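Local atomic coordinates of transferrin (PDB entry 6WB6), a protein that binds a single ferric ion together with a carbonate anion and serves in insect iron transport. Residues E83-I94 with A265-Q274; V56-A64 with Y332-E343. One frame throughout, in Å; residues are numbered along the deposited sequence.

Contact 1: E83-I94 with A265-Q274; sequences EPDAPFRYEAVI and ACSWAARPWQ. With FE (Fe (III) ion), chain E; NAG (2-acetamido-2-deoxy-beta-D-glucopyranose), chain C.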
loop_
_atom_site.group_PDB
_atom_site.type_symbol
_atom_site.label_atom_id
_atom_site.label_comp_id
_atom_site.label_asym_id
_atom_site.label_seq_id
_atom_site.Cartn_x
_atom_site.Cartn_y
_atom_site.Cartn_z
ATOM N N GLU A 83 17.943 24.318 8.527
ATOM C CA GLU A 83 18.457 24.669 7.200
ATOM C C GLU A 83 17.481 25.574 6.444
ATOM O O GLU A 83 17.033 25.255 5.337
ATOM C CB GLU A 83 18.744 23.398 6.404
ATOM C CG GLU A 83 19.881 22.555 6.963
ATOM C CD GLU A 83 20.128 21.309 6.145
ATOM O OE1 GLU A 83 19.452 20.296 6.398
ATOM O OE2 GLU A 83 20.965 21.361 5.224
ATOM N N PRO A 84 17.166 26.742 6.996
ATOM C CA PRO A 84 16.150 27.604 6.361
ATOM C C PRO A 84 16.562 28.112 4.992
ATOM O O PRO A 84 15.691 28.454 4.179
ATOM C CB PRO A 84 15.994 28.758 7.360
ATOM C CG PRO A 84 17.330 28.814 8.072
ATOM C CD PRO A 84 17.843 27.393 8.128
ATOM N N ASP A 85 17.853 28.151 4.706
ATOM C CA ASP A 85 18.367 28.700 3.458
ATOM C C ASP A 85 18.867 27.644 2.476
ATOM O O ASP A 85 19.322 27.993 1.387
ATOM C CB ASP A 85 19.479 29.700 3.788
ATOM C CG ASP A 85 18.941 30.925 4.514
ATOM O OD1 ASP A 85 17.981 31.517 3.986
ATOM O OD2 ASP A 85 19.444 31.276 5.609
ATOM N N ALA A 86 18.805 26.375 2.825
ATOM C CA ALA A 86 19.259 25.340 1.907
ATOM C C ALA A 86 18.240 25.143 0.788
ATOM O O ALA A 86 17.036 25.068 1.057
ATOM C CB ALA A 86 19.479 24.028 2.658
ATOM N N PRO A 87 18.683 25.048 -0.472
ATOM C CA PRO A 87 17.733 24.908 -1.589
ATOM C C PRO A 87 16.964 23.602 -1.583
ATOM O O PRO A 87 15.864 23.560 -2.138
ATOM C CB PRO A 87 18.634 25.006 -2.830
ATOM C CG PRO A 87 19.967 24.589 -2.331
ATOM C CD PRO A 87 20.075 25.062 -0.943
ATOM N N PHE A 88 17.495 22.559 -0.951
ATOM C CA PHE A 88 16.944 21.215 -0.998
ATOM C C PHE A 88 16.763 20.661 0.408
ATOM O O PHE A 88 17.495 21.017 1.347
ATOM C CB PHE A 88 17.867 20.245 -1.783
ATOM C CG PHE A 88 18.301 20.766 -3.121
ATOM C CD1 PHE A 88 17.378 20.986 -4.119
ATOM C CD2 PHE A 88 19.641 21.015 -3.387
ATOM C CE1 PHE A 88 17.777 21.462 -5.354
ATOM C CE2 PHE A 88 20.037 21.485 -4.620
ATOM C CZ PHE A 88 19.105 21.720 -5.604
ATOM N N ARG A 89 15.769 19.784 0.545
ATOM C CA ARG A 89 15.575 19.082 1.798
ATOM C C ARG A 89 16.854 18.371 2.224
ATOM O O ARG A 89 17.242 18.397 3.403
ATOM C CB ARG A 89 14.439 18.081 1.665
ATOM C CG ARG A 89 14.121 17.385 2.990
ATOM C CD ARG A 89 12.912 16.583 2.811
ATOM N NE ARG A 89 12.621 15.676 3.910
ATOM C CZ ARG A 89 11.458 15.056 4.037
ATOM N NH1 ARG A 89 10.522 15.254 3.113
ATOM N NH2 ARG A 89 11.240 14.218 5.051
ATOM N N TYR A 90 17.493 17.666 1.304
ATOM C CA TYR A 90 18.784 16.991 1.613
ATOM C C TYR A 90 19.482 16.559 0.345
ATOM O O TYR A 90 18.868 16.157 -0.559
ATOM C CB TYR A 90 18.771 15.795 2.566
ATOM C CG TYR A 90 17.745 14.718 2.375
ATOM C CD1 TYR A 90 17.889 13.793 1.367
ATOM C CD2 TYR A 90 16.692 14.571 3.253
ATOM C CE1 TYR A 90 16.990 12.770 1.204
ATOM C CE2 TYR A 90 15.787 13.552 3.113
ATOM C CZ TYR A 90 15.933 12.666 2.072
ATOM O OH TYR A 90 15.075 11.675 1.911
ATOM N N GLU A 91 20.773 16.723 0.369
ATOM C CA GLU A 91 21.632 16.323 -0.723
ATOM C C GLU A 91 22.162 14.925 -0.475
ATOM O O GLU A 91 22.576 14.591 0.644
ATOM C CB GLU A 91 22.796 17.291 -0.868
ATOM C CG GLU A 91 22.345 18.703 -1.183
ATOM C CD GLU A 91 23.428 19.683 -0.844
ATOM O OE1 GLU A 91 23.593 19.956 0.365
ATOM O OE2 GLU A 91 24.149 20.115 -1.770
ATOM N N ALA A 92 22.145 14.124 -1.536
ATOM C CA ALA A 92 22.623 12.754 -1.504
ATOM C C ALA A 92 24.113 12.775 -1.761
ATOM O O ALA A 92 24.586 13.479 -2.650
ATOM C CB ALA A 92 21.913 11.897 -2.564
ATOM N N VAL A 93 24.859 12.011 -0.976
ATOM C CA VAL A 93 26.299 11.998 -1.119
ATOM C C VAL A 93 26.780 10.565 -1.100
ATOM O O VAL A 93 26.084 9.649 -0.652
ATOM C CB VAL A 93 27.021 12.846 -0.027
ATOM C CG1 VAL A 93 26.672 14.321 -0.218
ATOM C CG2 VAL A 93 26.699 12.396 1.327
ATOM N N ILE A 94 27.998 10.399 -1.607
ATOM C CA ILE A 94 28.755 9.153 -1.588
ATOM C C ILE A 94 29.962 9.389 -0.681
ATOM O O ILE A 94 30.730 10.331 -0.908
ATOM C CB ILE A 94 29.226 8.758 -2.994
ATOM C CG1 ILE A 94 28.087 8.807 -4.023
ATOM C CG2 ILE A 94 29.856 7.360 -2.946
ATOM C CD1 ILE A 94 28.564 8.627 -5.429
ATOM N N ALA A 265 29.852 19.870 -0.051
ATOM C CA ALA A 265 29.716 18.514 -0.573
ATOM C C ALA A 265 29.464 18.530 -2.080
ATOM O O ALA A 265 28.804 19.425 -2.604
ATOM C CB ALA A 265 28.574 17.790 0.154
ATOM N N CYS A 266 30.041 17.559 -2.784
ATOM C CA CYS A 266 29.625 17.243 -4.140
ATOM C C CYS A 266 28.556 16.172 -4.050
ATOM O O CYS A 266 28.746 15.157 -3.360
ATOM C CB CYS A 266 30.792 16.741 -4.976
ATOM S SG CYS A 266 31.666 15.367 -4.215
ATOM N N SER A 267 27.452 16.393 -4.761
ATOM C CA SER A 267 26.222 15.629 -4.597
ATOM C C SER A 267 25.611 15.406 -5.965
ATOM O O SER A 267 25.476 16.346 -6.740
ATOM C CB SER A 267 25.235 16.366 -3.682
ATOM O OG SER A 267 23.935 15.791 -3.743
ATOM N N TRP A 268 25.266 14.161 -6.275
ATOM C CA TRP A 268 24.701 13.880 -7.588
ATOM C C TRP A 268 23.203 14.156 -7.677
ATOM O O TRP A 268 22.678 14.306 -8.787
ATOM C CB TRP A 268 24.977 12.428 -8.017
ATOM C CG TRP A 268 24.832 11.330 -7.000
ATOM C CD1 TRP A 268 24.303 11.411 -5.740
ATOM C CD2 TRP A 268 25.243 9.965 -7.173
ATOM N NE1 TRP A 268 24.361 10.185 -5.127
ATOM C CE2 TRP A 268 24.934 9.282 -5.986
ATOM C CE3 TRP A 268 25.843 9.260 -8.222
ATOM C CZ2 TRP A 268 25.198 7.931 -5.818
ATOM C CZ3 TRP A 268 26.101 7.927 -8.054
ATOM C CH2 TRP A 268 25.781 7.271 -6.855
ATOM N N ALA A 269 22.500 14.216 -6.550
ATOM C CA ALA A 269 21.096 14.595 -6.564
ATOM C C ALA A 269 20.681 14.992 -5.164
ATOM O O ALA A 269 21.341 14.641 -4.178
ATOM C CB ALA A 269 20.213 13.459 -7.081
ATOM N N ALA A 270 19.545 15.698 -5.086
ATOM C CA ALA A 270 18.980 16.112 -3.815
ATOM C C ALA A 270 17.498 15.770 -3.772
ATOM O O ALA A 270 16.826 15.728 -4.790
ATOM C CB ALA A 270 19.157 17.614 -3.591
ATOM N N ARG A 271 16.999 15.501 -2.588
ATOM C CA ARG A 271 15.559 15.464 -2.407
ATOM C C ARG A 271 15.049 16.890 -2.238
ATOM O O ARG A 271 15.492 17.595 -1.316
ATOM C CB ARG A 271 15.191 14.620 -1.217
ATOM C CG ARG A 271 13.725 14.409 -1.072
ATOM C CD ARG A 271 13.511 13.502 0.074
ATOM N NE ARG A 271 12.117 13.130 0.221
ATOM C CZ ARG A 271 11.675 12.366 1.208
ATOM N NH1 ARG A 271 12.522 11.879 2.116
ATOM N NH2 ARG A 271 10.396 12.094 1.287
ATOM N N PRO A 272 14.174 17.372 -3.114
ATOM C CA PRO A 272 13.677 18.736 -2.966
ATOM C C PRO A 272 12.758 18.837 -1.766
ATOM O O PRO A 272 12.179 17.845 -1.316
ATOM C CB PRO A 272 12.903 18.983 -4.268
ATOM C CG PRO A 272 13.204 17.800 -5.160
ATOM C CD PRO A 272 13.486 16.680 -4.226
ATOM N N TRP A 273 12.667 20.051 -1.235
ATOM C CA TRP A 273 11.704 20.351 -0.186
ATOM C C TRP A 273 10.287 20.159 -0.682
ATOM O O TRP A 273 9.978 20.388 -1.851
ATOM C CB TRP A 273 11.818 21.797 0.256
ATOM C CG TRP A 273 13.082 22.199 0.935
ATOM C CD1 TRP A 273 14.009 23.056 0.458
ATOM C CD2 TRP A 273 13.524 21.800 2.236
ATOM N NE1 TRP A 273 15.016 23.223 1.372
ATOM C CE2 TRP A 273 14.742 22.460 2.478
ATOM C CE3 TRP A 273 13.014 20.941 3.213
ATOM C CZ2 TRP A 273 15.464 22.295 3.664
ATOM C CZ3 TRP A 273 13.739 20.770 4.401
ATOM C CH2 TRP A 273 14.951 21.448 4.612
ATOM N N GLN A 274 9.405 19.823 0.246
ATOM C CA GLN A 274 7.988 19.933 -0.011
ATOM C C GLN A 274 7.587 21.400 0.006
ATOM O O GLN A 274 8.362 22.283 0.402
ATOM C CB GLN A 274 7.171 19.204 1.044
ATOM C CG GLN A 274 7.673 17.865 1.451
ATOM C CD GLN A 274 7.395 17.639 2.901
ATOM O OE1 GLN A 274 7.801 18.433 3.738
ATOM N NE2 GLN A 274 6.659 16.582 3.206
HETATM FE FE FE E . 15.576 9.883 3.048
HETATM C C1 NAG C . 22.897 17.150 -11.090
HETATM C C2 NAG C . 23.820 17.776 -10.061
HETATM C C3 NAG C . 25.100 18.386 -10.645
HETATM C C4 NAG C . 25.730 17.522 -11.743
HETATM C C5 NAG C . 24.685 16.868 -12.644
HETATM C C6 NAG C . 25.323 15.752 -13.439
HETATM C C7 NAG C . 22.502 18.556 -8.135
HETATM C C8 NAG C . 21.930 19.789 -7.506
HETATM N N2 NAG C . 23.077 18.774 -9.317
HETATM O O3 NAG C . 26.015 18.523 -9.548
HETATM O O4 NAG C . 26.516 18.295 -12.661
HETATM O O5 NAG C . 23.621 16.259 -11.917
HETATM O O6 NAG C . 25.878 14.860 -12.480
HETATM O O7 NAG C . 22.448 17.465 -7.584
HETATM O O HOH W 1 13.881 21.939 -3.297
HETATM O O HOH W 2 10.568 16.163 0.317
HETATM O O HOH W 3 26.736 21.123 -2.079
HETATM O O HOH W 4 24.141 8.938 -2.425
HETATM O O HOH W 5 29.185 12.610 -3.060
#
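Ala265 packs its methyl against CG1 of Val93, and its carbonyl shares a water with OE2 of Glu91; the carbonyl O of Cys266, a residue disulfide-bonded to Cys253, takes a hydrogen bond from a second water, which accepts from Ile94 N. Ser267 turns its hydroxyl onto segment 83-94, OG donating to Ala92 O over 2.6 Å from a direction tilted out of the carbonyl plane. Ile94 CD1 stands over one face of the Trp268 six-membered ring, 3.4 Å from its centroid, while the indole NE1 meets an in-plane water bound to Val93 O. From Ala269 to Arg271 the chain runs antiparallel to strand 90-94: Ala92 N donates to Ala269 O (2.8 Å), and Tyr90 and Arg271 form a hydrogen-bonded pair. The methyl of Ala270 is pressed over one face of the Phe88 ring, CB to CG 3.3 Å. Arg89 and Tyr90 both oppose Arg271, a classic beta bulge where strands 90-97 and 269-271 of the mixed N-lobe sheet pair, beside the iron site. Arg271 leaves the sheet fully extended, CB over the Tyr90 ring, and its NH1 donates to Tyr90 OH (2.6 Å) close to the guanidinium plane. That same oxygen binds the ferric ion at 2.2 Å, with Tyr204 a further ligand. Arg271 and Tyr90 both line a bound-carbonate pocket, and the arginine would be expected to favour the phenolate. Arg89 runs alongside Arg271, its extended chain starting opposite the backbone N (chi1 -176°), and stacks its guanidinium flat on the other, planes 13° apart. Pro272 O receives a water that also accepts from Arg89 NH1. Arg89 CA sits over a face of the Trp273 six-membered ring, 3.3 Å from the centroid, while Trp273 NE1 donates almost straight (170°) to Ala86 O, above that carbonyl's plane.

Contact 2: V56-A64 with Y332-E343; sequences VDPEDMYVA and YLNKANYTEVIE. With NAG (2-acetamido-2-deoxy-beta-D-glucopyranose), chain C.
Tyr62 and Ile342 slide past one another in opposite directions, which sets CG2 of Ile342 squarely over the phenol ring, 3.6 Å from its centroid. This CH-pi contact lies at the centre of a helix-helix packing within the N-lobe: helix 58-64 crosses the short helix 338-342 at -83°, their axes 10.7 Å apart, with the end of helix 329-334 lying against the same surface. Tyr62 holds CG anti to the backbone N (chi1 -175°), carrying its ring out from helix 58-64 to where Leu333 CD1 and Thr339 CG2 meet it at the edge. Phe374 and Ser375 of helix 360-375 also touch this tyrosine, placing it where the two lobes adjoin.

Leu333 crosses Tyr62 at about a right angle and divides its branches between two neighbours: CD1 rests on Tyr62 CB at 3.7 Å, while CD2 meets CB of Pro58. Pro58 CB also approaches the Tyr338 ring obliquely, 4.1 Å from CE2. Met61, extended beyond CG, brings its sulfur obliquely to Tyr332 in a Met-aromatic contact, SD 4.1 Å from the ring centroid.

The polar border of this apolar patch is formed by Glu59 and Tyr338. Their carboxylate and ring planes stand nearly perpendicular, and the chain of Glu59 bends at chi2 (90°) to turn its acid group toward the tyrosine. Tyr338 OH is also hydrogen-bonded to Asn121, a residue of the carbonate pocket. A water links the acid to the phenol, donating both to Glu59 OE1 at 2.8 Å and to Tyr338 OH at 3.1 Å.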
loop_
_atom_site.group_PDB
_atom_site.type_symbol
_atom_site.label_atom_id
_atom_site.label_comp_id
_atom_site.label_asym_id
_atom_site.label_seq_id
_atom_site.Cartn_x
_atom_site.Cartn_y
_atom_site.Cartn_z
ATOM N N VAL A 56 2.151 19.945 -1.472
ATOM C CA VAL A 56 2.639 18.888 -2.349
ATOM C C VAL A 56 3.986 18.391 -1.839
ATOM O O VAL A 56 4.837 19.188 -1.429
ATOM C CB VAL A 56 2.784 19.385 -3.804
ATOM C CG1 VAL A 56 1.424 19.465 -4.531
ATOM C CG2 VAL A 56 3.481 20.719 -3.813
ATOM N N ASP A 57 4.185 17.076 -1.881
ATOM C CA ASP A 57 5.528 16.535 -1.911
ATOM C C ASP A 57 6.080 16.669 -3.331
ATOM O O ASP A 57 5.318 16.869 -4.278
ATOM C CB ASP A 57 5.537 15.069 -1.477
ATOM C CG ASP A 57 4.963 14.847 -0.077
ATOM O OD1 ASP A 57 5.141 15.694 0.834
ATOM O OD2 ASP A 57 4.345 13.788 0.115
ATOM N N PRO A 58 7.402 16.544 -3.504
ATOM C CA PRO A 58 7.978 16.539 -4.864
ATOM C C PRO A 58 7.341 15.505 -5.793
ATOM O O PRO A 58 7.118 15.762 -6.981
ATOM C CB PRO A 58 9.461 16.234 -4.585
ATOM C CG PRO A 58 9.682 16.637 -3.141
ATOM C CD PRO A 58 8.416 16.231 -2.478
ATOM N N GLU A 59 7.032 14.331 -5.260
ATOM C CA GLU A 59 6.294 13.337 -6.023
ATOM C C GLU A 59 4.956 13.895 -6.537
ATOM O O GLU A 59 4.513 13.542 -7.634
ATOM C CB GLU A 59 6.077 12.091 -5.152
ATOM C CG GLU A 59 7.355 11.282 -4.814
ATOM C CD GLU A 59 8.047 11.743 -3.504
ATOM O OE1 GLU A 59 7.851 12.898 -3.111
ATOM O OE2 GLU A 59 8.767 10.950 -2.860
ATOM N N ASP A 60 4.289 14.753 -5.749
ATOM C CA ASP A 60 3.010 15.323 -6.177
ATOM C C ASP A 60 3.205 16.381 -7.267
ATOM O O ASP A 60 2.403 16.478 -8.205
ATOM C CB ASP A 60 2.270 15.912 -4.965
ATOM C CG ASP A 60 2.007 14.888 -3.863
ATOM O OD1 ASP A 60 1.558 13.752 -4.148
ATOM O OD2 ASP A 60 2.274 15.220 -2.693
ATOM N N MET A 61 4.255 17.192 -7.148
ATOM C CA MET A 61 4.604 18.142 -8.201
ATOM C C MET A 61 4.774 17.423 -9.522
ATOM O O MET A 61 4.288 17.879 -10.566
ATOM C CB MET A 61 5.895 18.888 -7.830
ATOM C CG MET A 61 5.798 19.634 -6.491
ATOM S SD MET A 61 7.385 20.254 -5.861
ATOM C CE MET A 61 6.943 20.718 -4.177
ATOM N N TYR A 62 5.441 16.273 -9.483
ATOM C CA TYR A 62 5.592 15.485 -10.683
ATOM C C TYR A 62 4.235 15.071 -11.234
ATOM O O TYR A 62 3.980 15.220 -12.430
ATOM C CB TYR A 62 6.474 14.265 -10.407
ATOM C CG TYR A 62 6.729 13.504 -11.672
ATOM C CD1 TYR A 62 7.773 13.863 -12.509
ATOM C CD2 TYR A 62 5.886 12.474 -12.071
ATOM C CE1 TYR A 62 8.004 13.201 -13.670
ATOM C CE2 TYR A 62 6.108 11.801 -13.259
ATOM C CZ TYR A 62 7.176 12.173 -14.049
ATOM O OH TYR A 62 7.427 11.534 -15.230
ATOM N N VAL A 63 3.347 14.534 -10.384
ATOM C CA VAL A 63 1.991 14.236 -10.856
ATOM C C VAL A 63 1.384 15.478 -11.469
ATOM O O VAL A 63 0.685 15.420 -12.488
ATOM C CB VAL A 63 1.104 13.704 -9.718
ATOM C CG1 VAL A 63 -0.370 13.596 -10.186
ATOM C CG2 VAL A 63 1.611 12.340 -9.242
ATOM N N ALA A 64 1.664 16.623 -10.863
ATOM C CA ALA A 64 1.011 17.853 -11.274
ATOM C C ALA A 64 1.562 18.321 -12.611
ATOM O O ALA A 64 0.815 18.798 -13.469
ATOM C CB ALA A 64 1.200 18.900 -10.185
ATOM N N TYR A 332 11.462 22.857 -10.925
ATOM C CA TYR A 332 11.780 22.659 -9.522
ATOM C C TYR A 332 12.431 21.304 -9.305
ATOM O O TYR A 332 13.450 21.194 -8.612
ATOM C CB TYR A 332 10.499 22.761 -8.705
ATOM C CG TYR A 332 10.687 22.627 -7.209
ATOM C CD1 TYR A 332 11.261 23.645 -6.470
ATOM C CD2 TYR A 332 10.269 21.492 -6.541
ATOM C CE1 TYR A 332 11.401 23.546 -5.114
ATOM C CE2 TYR A 332 10.412 21.374 -5.164
ATOM C CZ TYR A 332 10.982 22.406 -4.462
ATOM O OH TYR A 332 11.156 22.312 -3.093
ATOM N N LEU A 333 11.835 20.249 -9.876
ATOM C CA LEU A 333 12.392 18.915 -9.704
ATOM C C LEU A 333 13.700 18.769 -10.455
ATOM O O LEU A 333 14.649 18.159 -9.941
ATOM C CB LEU A 333 11.407 17.855 -10.175
ATOM C CG LEU A 333 10.099 17.776 -9.408
ATOM C CD1 LEU A 333 9.206 16.774 -10.094
ATOM C CD2 LEU A 333 10.294 17.409 -8.003
ATOM N N ASN A 334 13.765 19.320 -11.671
ATOM C CA ASN A 334 14.979 19.222 -12.467
ATOM C C ASN A 334 16.193 19.726 -11.703
ATOM O O ASN A 334 17.255 19.105 -11.747
ATOM C CB ASN A 334 14.833 20.011 -13.759
ATOM C CG ASN A 334 14.113 19.235 -14.844
ATOM O OD1 ASN A 334 13.729 18.073 -14.666
ATOM N ND2 ASN A 334 13.929 19.882 -15.978
ATOM N N LYS A 335 16.077 20.863 -11.020
ATOM C CA LYS A 335 17.301 21.450 -10.495
ATOM C C LYS A 335 17.838 20.674 -9.300
ATOM O O LYS A 335 18.922 20.998 -8.780
ATOM C CB LYS A 335 17.072 22.923 -10.125
ATOM C CG LYS A 335 16.003 23.165 -9.064
ATOM C CD LYS A 335 15.796 24.648 -8.819
ATOM C CE LYS A 335 14.798 24.895 -7.721
ATOM N NZ LYS A 335 15.311 24.504 -6.370
ATOM N N ALA A 336 17.103 19.660 -8.860
ATOM C CA ALA A 336 17.573 18.751 -7.844
ATOM C C ALA A 336 18.116 17.469 -8.451
ATOM O O ALA A 336 18.620 16.623 -7.710
ATOM C CB ALA A 336 16.447 18.424 -6.870
ATOM N N ASN A 337 18.066 17.346 -9.784
ATOM C CA ASN A 337 18.226 16.075 -10.492
ATOM C C ASN A 337 17.202 15.045 -10.032
ATOM O O ASN A 337 17.450 13.842 -10.067
ATOM C CB ASN A 337 19.633 15.511 -10.329
ATOM C CG ASN A 337 20.683 16.380 -10.994
ATOM O OD1 ASN A 337 20.412 17.061 -11.982
ATOM N ND2 ASN A 337 21.885 16.361 -10.458
ATOM N N TYR A 338 16.043 15.497 -9.584
ATOM C CA TYR A 338 15.117 14.574 -8.951
ATOM C C TYR A 338 14.050 14.062 -9.903
ATOM O O TYR A 338 13.378 13.085 -9.576
ATOM C CB TYR A 338 14.472 15.246 -7.725
ATOM C CG TYR A 338 13.875 14.272 -6.752
ATOM C CD1 TYR A 338 14.682 13.510 -5.934
ATOM C CD2 TYR A 338 12.502 14.119 -6.647
ATOM C CE1 TYR A 338 14.148 12.630 -5.032
ATOM C CE2 TYR A 338 11.951 13.223 -5.749
ATOM C CZ TYR A 338 12.792 12.489 -4.934
ATOM O OH TYR A 338 12.279 11.587 -4.050
ATOM N N THR A 339 13.857 14.697 -11.057
ATOM C CA THR A 339 12.924 14.125 -12.028
ATOM C C THR A 339 13.437 12.773 -12.501
ATOM O O THR A 339 12.671 11.807 -12.605
ATOM C CB THR A 339 12.733 15.073 -13.212
ATOM O OG1 THR A 339 12.545 16.412 -12.743
ATOM C CG2 THR A 339 11.512 14.643 -14.039
ATOM N N GLU A 340 14.749 12.689 -12.749
ATOM C CA GLU A 340 15.414 11.425 -13.073
ATOM C C GLU A 340 15.052 10.336 -12.086
ATOM O O GLU A 340 14.727 9.201 -12.470
ATOM C CB GLU A 340 16.935 11.628 -13.057
ATOM C CG GLU A 340 17.452 12.594 -14.078
ATOM C CD GLU A 340 18.932 12.903 -13.880
ATOM O OE1 GLU A 340 19.759 11.973 -13.991
ATOM O OE2 GLU A 340 19.254 14.079 -13.601
ATOM N N VAL A 341 15.136 10.666 -10.795
ATOM C CA VAL A 341 14.822 9.716 -9.731
ATOM C C VAL A 341 13.360 9.309 -9.799
ATOM O O VAL A 341 13.016 8.129 -9.698
ATOM C CB VAL A 341 15.161 10.343 -8.366
ATOM C CG1 VAL A 341 14.918 9.368 -7.261
ATOM C CG2 VAL A 341 16.590 10.819 -8.342
ATOM N N ILE A 342 12.465 10.285 -9.918
ATOM C CA ILE A 342 11.050 9.943 -9.951
ATOM C C ILE A 342 10.759 9.046 -11.157
ATOM O O ILE A 342 9.990 8.082 -11.072
ATOM C CB ILE A 342 10.192 11.227 -9.961
ATOM C CG1 ILE A 342 10.116 11.867 -8.558
ATOM C CG2 ILE A 342 8.808 10.909 -10.452
ATOM C CD1 ILE A 342 9.691 13.365 -8.556
ATOM N N GLU A 343 11.372 9.342 -12.291
ATOM C CA GLU A 343 11.112 8.587 -13.519
ATOM C C GLU A 343 12.018 7.376 -13.665
ATOM O O GLU A 343 11.964 6.709 -14.691
ATOM C CB GLU A 343 11.252 9.496 -14.738
ATOM C CG GLU A 343 10.141 10.548 -14.804
ATOM C CD GLU A 343 10.268 11.481 -16.011
ATOM O OE1 GLU A 343 11.371 11.547 -16.578
ATOM O OE2 GLU A 343 9.269 12.129 -16.397
HETATM C C1 NAG C . 22.897 17.150 -11.090
HETATM C C2 NAG C . 23.820 17.776 -10.061
HETATM C C3 NAG C . 25.100 18.386 -10.645
HETATM C C4 NAG C . 25.730 17.522 -11.743
HETATM C C5 NAG C . 24.685 16.868 -12.644
HETATM C C6 NAG C . 25.323 15.752 -13.439
HETATM C C7 NAG C . 22.502 18.556 -8.135
HETATM C C8 NAG C . 21.930 19.789 -7.506
HETATM N N2 NAG C . 23.077 18.774 -9.317
HETATM O O3 NAG C . 26.015 18.523 -9.548
HETATM O O4 NAG C . 26.516 18.295 -12.661
HETATM O O5 NAG C . 23.621 16.259 -11.917
HETATM O O6 NAG C . 25.878 14.860 -12.480
HETATM O O7 NAG C . 22.448 17.465 -7.584
HETATM O O HOH W 6 10.509 13.395 -2.273
HETATM O O HOH W 7 10.739 10.131 -1.671
#

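How the contacts relate
The two contacts lie side by side in the N-lobe, their centres about 13 Å apart, and along the sequence contact 1 is nested within the loop closed by contact 2. They touch directly: Trp273 O of contact 1 is 2.6 Å from Tyr332 OH of contact 2, and Trp268 O is 2.8 Å from Asn337 ND2, the nitrogen that carries the N-linked glycan, whose first sugar also approaches Phe88 and Ala269. Contact 1 supplies Tyr90 to the ferric ion, whereas in contact 2 the side chain of Tyr338 stays about 8 Å from the metal. Asp57, a predicted ligand, does not bind iron here: its carboxylate oxygens, about 12 Å away, are held by Gln274 and Arg376.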